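Side-chain contacts in PKS_KS domain-containing protein (Photorhabdus luminescens subsp. laumondii, PDB 6SMO), which probably acts as a beta-ketoacyl-ACP synthase, condensing carrier-bound units during chain elongation, and here holds a poly-beta-keto aldehyde in its pocket: residues B[45-50]-B[378-383]; B[143-146]-B[151-154]. All blocks are in the same frame, centred on the assembly; numbering follows the deposited sequence.

Near the N terminus, just after strand 29-37, the chain enters helix 44-53, whose 45-50 segment waits for its partner until 378-383, in helix 372-388. Contact 1 therefore closes a loop of 327 residues and ties the first part of the ketosynthase fold to its C-terminal half. Contact 2 is nested inside that loop. After strand 123-128 the chain passes Ala130 and Ile131 of the ligand pocket, runs out along helix 134-144, and folds back so that 143-146 meets 151-154 across four residues. The contacts lie on opposite sides of the chain's centre, their own centres about 43 Å apart: one packs helices in the interior, the other shapes a turn beside another subunit.

Contact 1: B[45-50]-B[378-383]; sequences NEFWNN and ESVALC
Phe47 and Ala381 meet where two helices of the thiolase-like fold pack almost at right angles, a large ring against a small side chain. The axes of the short segments cross at 79°, 10.9 Å apart, and the Phe47 side chain reaches into the space between them. With CG anti to the backbone N (chi1 174°), Phe47 reaches from its helix and presents a ring edge to Ala381. Its CE2 lies 3.7 Å from Ala381 CB, which sits near the ring plane, and Ala381 CA also meets that edge. Val380 adds a methyl group beside the ring, CG1 lying obliquely at 4.3 Å from Phe47 CE2. This is the tight part, wholly apolar, and Val36, Ile377 and Leu384 continue it around the ring.

The Trp48 side is looser. Its indole approaches helix 372-388 obliquely, and its closest point within the two segments is CZ3, 4.3 Å from Ala381 O. It also packs on Leu384 and Glu385 in the next turn of that helix, and Lys388 makes a cation-pi contact with the indole. The far side of helix 44-53, bearing Glu46 and Asn49, is exposed. No hydrogen bond joins the two segments; what they share is van der Waals packing, down to Phe47 CZ resting 3.8 Å from Ala381 CB.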
ATOM      1  N   ASN B  45      25.328   4.804  13.113  1.00 41.81           N
ATOM      2  CA  ASN B  45      26.713   4.372  13.451  1.00 42.04           C
ATOM      3  C   ASN B  45      26.746   2.855  13.673  1.00 41.14           C
ATOM      4  O   ASN B  45      27.593   2.190  13.045  1.00 40.04           O
ATOM      5  CB  ASN B  45      27.261   5.121  14.670  1.00 43.39           C
ATOM      6  CG  ASN B  45      27.384   6.615  14.448  1.00 44.61           C
ATOM      7  OD1 ASN B  45      27.560   7.070  13.319  1.00 46.12           O
ATOM      8  ND2 ASN B  45      27.296   7.386  15.520  1.00 45.01           N
ATOM      9  N   GLU B  46      25.856   2.335  14.527  1.00 41.10           N
ATOM     10  CA  GLU B  46      25.780   0.891  14.888  1.00 41.53           C
ATOM     11  C   GLU B  46      25.322   0.080  13.669  1.00 39.72           C
ATOM     12  O   GLU B  46      25.907  -0.992  13.425  1.00 39.85           O
ATOM     13  CB  GLU B  46      24.833   0.677  16.073  1.00 43.07           C
ATOM     14  CG  GLU B  46      24.940  -0.706  16.692  1.00 44.55           C
ATOM     15  CD  GLU B  46      23.847  -1.039  17.695  1.00 46.19           C
ATOM     16  OE1 GLU B  46      23.333  -2.174  17.647  1.00 47.13           O
ATOM     17  OE2 GLU B  46      23.517  -0.166  18.524  1.00 48.25           O
ATOM     18  N   PHE B  47      24.317   0.580  12.941  1.00 38.65           N
ATOM     19  CA  PHE B  47      23.718  -0.063  11.740  1.00 37.58           C
ATOM     20  C   PHE B  47      24.803  -0.327  10.688  1.00 37.15           C
ATOM     21  O   PHE B  47      24.860  -1.460  10.171  1.00 37.02           O
ATOM     22  CB  PHE B  47      22.594   0.804  11.163  1.00 36.85           C
ATOM     23  CG  PHE B  47      22.022   0.313   9.856  1.00 35.86           C
ATOM     24  CD1 PHE B  47      21.213  -0.813   9.815  1.00 35.20           C
ATOM     25  CD2 PHE B  47      22.286   0.978   8.668  1.00 35.43           C
ATOM     26  CE1 PHE B  47      20.684  -1.262   8.615  1.00 34.78           C
ATOM     27  CE2 PHE B  47      21.755   0.527   7.469  1.00 34.85           C
ATOM     28  CZ  PHE B  47      20.956  -0.592   7.445  1.00 34.53           C
ATOM     29  N   TRP B  48      25.628   0.681  10.385  1.00 36.87           N
ATOM     30  CA  TRP B  48      26.665   0.625   9.318  1.00 36.85           C
ATOM     31  C   TRP B  48      27.755  -0.390   9.684  1.00 37.14           C
ATOM     32  O   TRP B  48      28.083  -1.231   8.823  1.00 37.43           O
ATOM     33  CB  TRP B  48      27.277   2.007   9.052  1.00 36.52           C
ATOM     34  CG  TRP B  48      28.432   1.942   8.102  1.00 36.09           C
ATOM     35  CD1 TRP B  48      29.755   2.106   8.396  1.00 36.19           C
ATOM     36  CD2 TRP B  48      28.371   1.630   6.698  1.00 35.44           C
ATOM     37  NE1 TRP B  48      30.516   1.942   7.270  1.00 36.18           N
ATOM     38  CE2 TRP B  48      29.696   1.649   6.214  1.00 35.63           C
ATOM     39  CE3 TRP B  48      27.330   1.349   5.807  1.00 35.09           C
ATOM     40  CZ2 TRP B  48      30.001   1.399   4.875  1.00 35.38           C
ATOM     41  CZ3 TRP B  48      27.632   1.103   4.485  1.00 34.91           C
ATOM     42  CH2 TRP B  48      28.950   1.129   4.027  1.00 34.94           C
ATOM     43  N   ASN B  49      28.299  -0.293  10.902  1.00 37.62           N
ATOM     44  CA  ASN B  49      29.432  -1.122  11.399  1.00 37.72           C
ATOM     45  C   ASN B  49      29.119  -2.610  11.200  1.00 37.28           C
ATOM     46  O   ASN B  49      30.016  -3.339  10.738  1.00 37.24           O
ATOM     47  CB  ASN B  49      29.750  -0.831  12.869  1.00 38.49           C
ATOM     48  CG  ASN B  49      30.390   0.525  13.087  1.00 38.93           C
ATOM     49  OD1 ASN B  49      31.060   1.053  12.202  1.00 39.30           O
ATOM     50  ND2 ASN B  49      30.193   1.094  14.264  1.00 39.55           N
ATOM     51  N   ASN B  50      27.896  -3.034  11.534  1.00 36.72           N
ATOM     52  CA  ASN B  50      27.473  -4.460  11.515  1.00 37.03           C
ATOM     53  C   ASN B  50      27.351  -4.947  10.064  1.00 37.25           C
ATOM     54  O   ASN B  50      27.859  -6.050   9.781  1.00 37.98           O
ATOM     55  CB  ASN B  50      26.187  -4.678  12.319  1.00 36.90           C
ATOM     56  CG  ASN B  50      26.410  -4.598  13.815  1.00 37.07           C
ATOM     57  OD1 ASN B  50      25.733  -3.846  14.512  1.00 36.92           O
ATOM     58  ND2 ASN B  50      27.365  -5.361  14.319  1.00 37.58           N
ATOM     59  N   GLU B 378      17.141  -0.459   3.491  1.00 30.90           N
ATOM     60  CA  GLU B 378      18.098  -0.679   2.371  1.00 31.21           C
ATOM     61  C   GLU B 378      18.428   0.659   1.698  1.00 30.96           C
ATOM     62  O   GLU B 378      19.571   0.809   1.229  1.00 31.31           O
ATOM     63  CB  GLU B 378      17.526  -1.666   1.351  1.00 31.98           C
ATOM     64  CG  GLU B 378      17.535  -3.107   1.824  1.00 32.88           C
ATOM     65  CD  GLU B 378      16.653  -4.045   1.016  1.00 33.79           C
ATOM     66  OE1 GLU B 378      16.626  -3.912  -0.225  1.00 35.11           O
ATOM     67  OE2 GLU B 378      15.990  -4.906   1.631  1.00 34.21           O
ATOM     68  N   SER B 379      17.461   1.583   1.641  1.00 30.57           N
ATOM     69  CA  SER B 379      17.625   2.960   1.101  1.00 30.46           C
ATOM     70  C   SER B 379      18.550   3.778   2.013  1.00 30.57           C
ATOM     71  O   SER B 379      19.333   4.586   1.476  1.00 31.18           O
ATOM     72  CB  SER B 379      16.294   3.649   0.905  1.00 30.31           C
ATOM     73  OG  SER B 379      15.672   3.216  -0.295  1.00 30.20           O
ATOM     74  N   VAL B 380      18.458   3.584   3.334  1.00 30.31           N
ATOM     75  CA  VAL B 380      19.373   4.209   4.339  1.00 30.24           C
ATOM     76  C   VAL B 380      20.778   3.630   4.134  1.00 30.47           C
ATOM     77  O   VAL B 380      21.741   4.421   4.091  1.00 30.74           O
ATOM     78  CB  VAL B 380      18.875   4.002   5.785  1.00 29.92           C
ATOM     79  CG1 VAL B 380      19.947   4.331   6.814  1.00 29.90           C
ATOM     80  CG2 VAL B 380      17.612   4.803   6.067  1.00 29.89           C
ATOM     81  N   ALA B 381      20.879   2.302   4.016  1.00 30.73           N
ATOM     82  CA  ALA B 381      22.138   1.553   3.782  1.00 31.32           C
ATOM     83  C   ALA B 381      22.772   1.998   2.459  1.00 31.56           C
ATOM     84  O   ALA B 381      24.006   2.163   2.420  1.00 32.01           O
ATOM     85  CB  ALA B 381      21.864   0.068   3.785  1.00 31.22           C
ATOM     86  N   LEU B 382      21.948   2.181   1.421  1.00 31.61           N
ATOM     87  CA  LEU B 382      22.371   2.614   0.061  1.00 31.57           C
ATOM     88  C   LEU B 382      23.030   3.997   0.137  1.00 31.77           C
ATOM     89  O   LEU B 382      24.073   4.190  -0.521  1.00 31.62           O
ATOM     90  CB  LEU B 382      21.146   2.627  -0.859  1.00 31.84           C
ATOM     91  CG  LEU B 382      21.362   3.213  -2.256  1.00 32.11           C
ATOM     92  CD1 LEU B 382      22.534   2.550  -2.959  1.00 32.26           C
ATOM     93  CD2 LEU B 382      20.102   3.073  -3.095  1.00 32.46           C
ATOM     94  N   CYS B 383      22.438   4.922   0.899  1.00 31.80           N
ATOM     95  CA  CYS B 383      22.935   6.313   1.088  1.00 32.12           C
ATOM     96  C   CYS B 383      24.301   6.288   1.786  1.00 32.16           C
ATOM     97  O   CYS B 383      25.185   7.058   1.364  1.00 32.74           O
ATOM     98  CB  CYS B 383      21.937   7.153   1.877  1.00 32.23           C
ATOM     99  SG  CYS B 383      20.398   7.463   0.970  1.00 32.46           S
TER

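Contact 2: B[143-146]-B[151-154]; sequences RITK and NIHP
Ile144 and His153 pair their backbones where the end of a helix meets the returning chain, the two segments running roughly antiparallel. The CA atoms of Ile144 and His153 are 5.4 Å apart, those of Thr145 and Ile152 4.7 Å. One hydrogen bond joins the two segments, His153 N to Ile144 O at 3.0 Å. It is fairly straight (164° at the hydrogen). Such a bond is a worked case of how the last carbonyls of a helix find donors beyond it. The helix itself closes in a Schellman motif, with Lys146 at positive phi.

The side chains sort into an apolar and a polar group. Ile144 and Ile152 lie side by side and point the same way, with Ile144 CD1 3.7 Å from Ile152 CG2. Thr145 slants across the same isoleucine, its CG2 3.5 Å from Ile152 CG1. With chi1 at 54°, the methyl is directed at Ile152 while OG1 turns back to bond to Leu141 O. Lys146 crosses the His153 side chain at about a right angle, bringing NZ obliquely to within 3.5 Å of CE1 of the imidazole; the two are in contact without a hydrogen bond.

This turn ends helix 134-144 and starts the connection to helix 169-178. Leu156 and Ile157 of that connection pack on Ile144, while Leu193, Lys115 and Asn196 of the Ketoacyl_synth_N domain-containing protein chain pack against Ile144, Thr145 and Ile152, respectively.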
ATOM      1  N   ARG B 143      -8.483 -10.387  22.610  1.00 60.84           N
ATOM      2  CA  ARG B 143      -8.822  -9.893  23.972  1.00 61.34           C
ATOM      3  C   ARG B 143     -10.347  -9.815  24.124  1.00 61.90           C
ATOM      4  O   ARG B 143     -10.862 -10.319  25.142  1.00 62.52           O
ATOM      5  CB  ARG B 143      -8.175  -8.526  24.212  1.00 61.08           C
ATOM      6  CG  ARG B 143      -8.362  -7.971  25.618  1.00 61.68           C
ATOM      7  CD  ARG B 143      -8.501  -6.461  25.606  1.00 61.99           C
ATOM      8  NE  ARG B 143      -7.403  -5.808  24.904  1.00 61.63           N
ATOM      9  CZ  ARG B 143      -7.387  -4.531  24.527  1.00 61.79           C
ATOM     10  NH1 ARG B 143      -6.334  -4.044  23.893  1.00 61.70           N
ATOM     11  NH2 ARG B 143      -8.420  -3.743  24.779  1.00 62.05           N
ATOM     12  N   ILE B 144     -11.033  -9.211  23.147  1.00 61.39           N
ATOM     13  CA  ILE B 144     -12.506  -8.943  23.182  1.00 61.29           C
ATOM     14  C   ILE B 144     -13.290 -10.249  22.975  1.00 61.59           C
ATOM     15  O   ILE B 144     -14.471 -10.277  23.372  1.00 61.96           O
ATOM     16  CB  ILE B 144     -12.913  -7.855  22.161  1.00 60.83           C
ATOM     17  CG1 ILE B 144     -12.609  -8.257  20.713  1.00 60.21           C
ATOM     18  CG2 ILE B 144     -12.281  -6.521  22.535  1.00 60.84           C
ATOM     19  CD1 ILE B 144     -12.973  -7.212  19.679  1.00 59.43           C
ATOM     20  N   THR B 145     -12.671 -11.279  22.383  1.00 62.06           N
ATOM     21  CA  THR B 145     -13.293 -12.608  22.122  1.00 62.85           C
ATOM     22  C   THR B 145     -12.793 -13.650  23.134  1.00 64.42           C
ATOM     23  O   THR B 145     -13.226 -14.815  23.024  1.00 65.04           O
ATOM     24  CB  THR B 145     -13.024 -13.072  20.683  1.00 61.71           C
ATOM     25  OG1 THR B 145     -11.614 -13.035  20.455  1.00 60.97           O
ATOM     26  CG2 THR B 145     -13.729 -12.221  19.650  1.00 61.33           C
ATOM     27  N   LYS B 146     -11.936 -13.248  24.082  1.00 65.82           N
ATOM     28  CA  LYS B 146     -11.326 -14.125  25.122  1.00 67.47           C
ATOM     29  C   LYS B 146     -10.611 -15.304  24.445  1.00 66.03           C
ATOM     30  O   LYS B 146     -11.154 -16.427  24.472  1.00 64.83           O
ATOM     31  CB  LYS B 146     -12.385 -14.604  26.123  1.00 69.49           C
ATOM     32  CG  LYS B 146     -12.892 -13.542  27.091  1.00 71.62           C
ATOM     33  CD  LYS B 146     -13.713 -14.107  28.232  1.00 73.46           C
ATOM     34  CE  LYS B 146     -14.004 -13.096  29.321  1.00 74.76           C
ATOM     35  NZ  LYS B 146     -15.042 -12.122  28.906  1.00 75.25           N
ATOM     36  N   ASN B 151     -17.734 -15.154  20.843  1.00 72.83           N
ATOM     37  CA  ASN B 151     -18.076 -13.981  19.992  1.00 73.01           C
ATOM     38  C   ASN B 151     -17.451 -12.723  20.610  1.00 72.24           C
ATOM     39  O   ASN B 151     -16.911 -12.820  21.729  1.00 72.45           O
ATOM     40  CB  ASN B 151     -19.590 -13.817  19.825  1.00 73.74           C
ATOM     41  CG  ASN B 151     -20.214 -14.894  18.962  1.00 74.89           C
ATOM     42  OD1 ASN B 151     -19.617 -15.945  18.737  1.00 76.70           O
ATOM     43  ND2 ASN B 151     -21.417 -14.641  18.474  1.00 75.85           N
ATOM     44  N   ILE B 152     -17.529 -11.591  19.905  1.00 71.95           N
ATOM     45  CA  ILE B 152     -16.953 -10.284  20.343  1.00 72.09           C
ATOM     46  C   ILE B 152     -17.828  -9.699  21.458  1.00 73.49           C
ATOM     47  O   ILE B 152     -19.049  -9.566  21.245  1.00 74.85           O
ATOM     48  CB  ILE B 152     -16.807  -9.317  19.148  1.00 71.39           C
ATOM     49  CG1 ILE B 152     -15.672  -9.755  18.217  1.00 70.82           C
ATOM     50  CG2 ILE B 152     -16.620  -7.882  19.623  1.00 70.85           C
ATOM     51  CD1 ILE B 152     -15.758  -9.179  16.826  1.00 70.36           C
ATOM     52  N   HIS B 153     -17.211  -9.371  22.598  1.00 74.15           N
ATOM     53  CA  HIS B 153     -17.825  -8.657  23.750  1.00 75.64           C
ATOM     54  C   HIS B 153     -17.702  -7.151  23.524  1.00 76.04           C
ATOM     55  O   HIS B 153     -16.592  -6.622  23.539  1.00 74.99           O
ATOM     56  CB  HIS B 153     -17.151  -9.078  25.065  1.00 75.82           C
ATOM     57  CG  HIS B 153     -17.472 -10.466  25.505  1.00 76.29           C
ATOM     58  ND1 HIS B 153     -17.718 -10.780  26.828  1.00 76.64           N
ATOM     59  CD2 HIS B 153     -17.592 -11.620  24.813  1.00 76.57           C
ATOM     60  CE1 HIS B 153     -17.971 -12.069  26.932  1.00 77.43           C
ATOM     61  NE2 HIS B 153     -17.901 -12.608  25.709  1.00 77.25           N
ATOM     62  N   PRO B 154     -18.816  -6.413  23.302  1.00 77.44           N
ATOM     63  CA  PRO B 154     -18.745  -4.968  23.068  1.00 77.26           C
ATOM     64  C   PRO B 154     -18.117  -4.178  24.228  1.00 77.27           C
ATOM     65  O   PRO B 154     -17.421  -3.215  23.959  1.00 76.77           O
ATOM     66  CB  PRO B 154     -20.213  -4.543  22.891  1.00 77.69           C
ATOM     67  CG  PRO B 154     -20.932  -5.818  22.503  1.00 77.81           C
ATOM     68  CD  PRO B 154     -20.197  -6.919  23.238  1.00 77.71           C
TER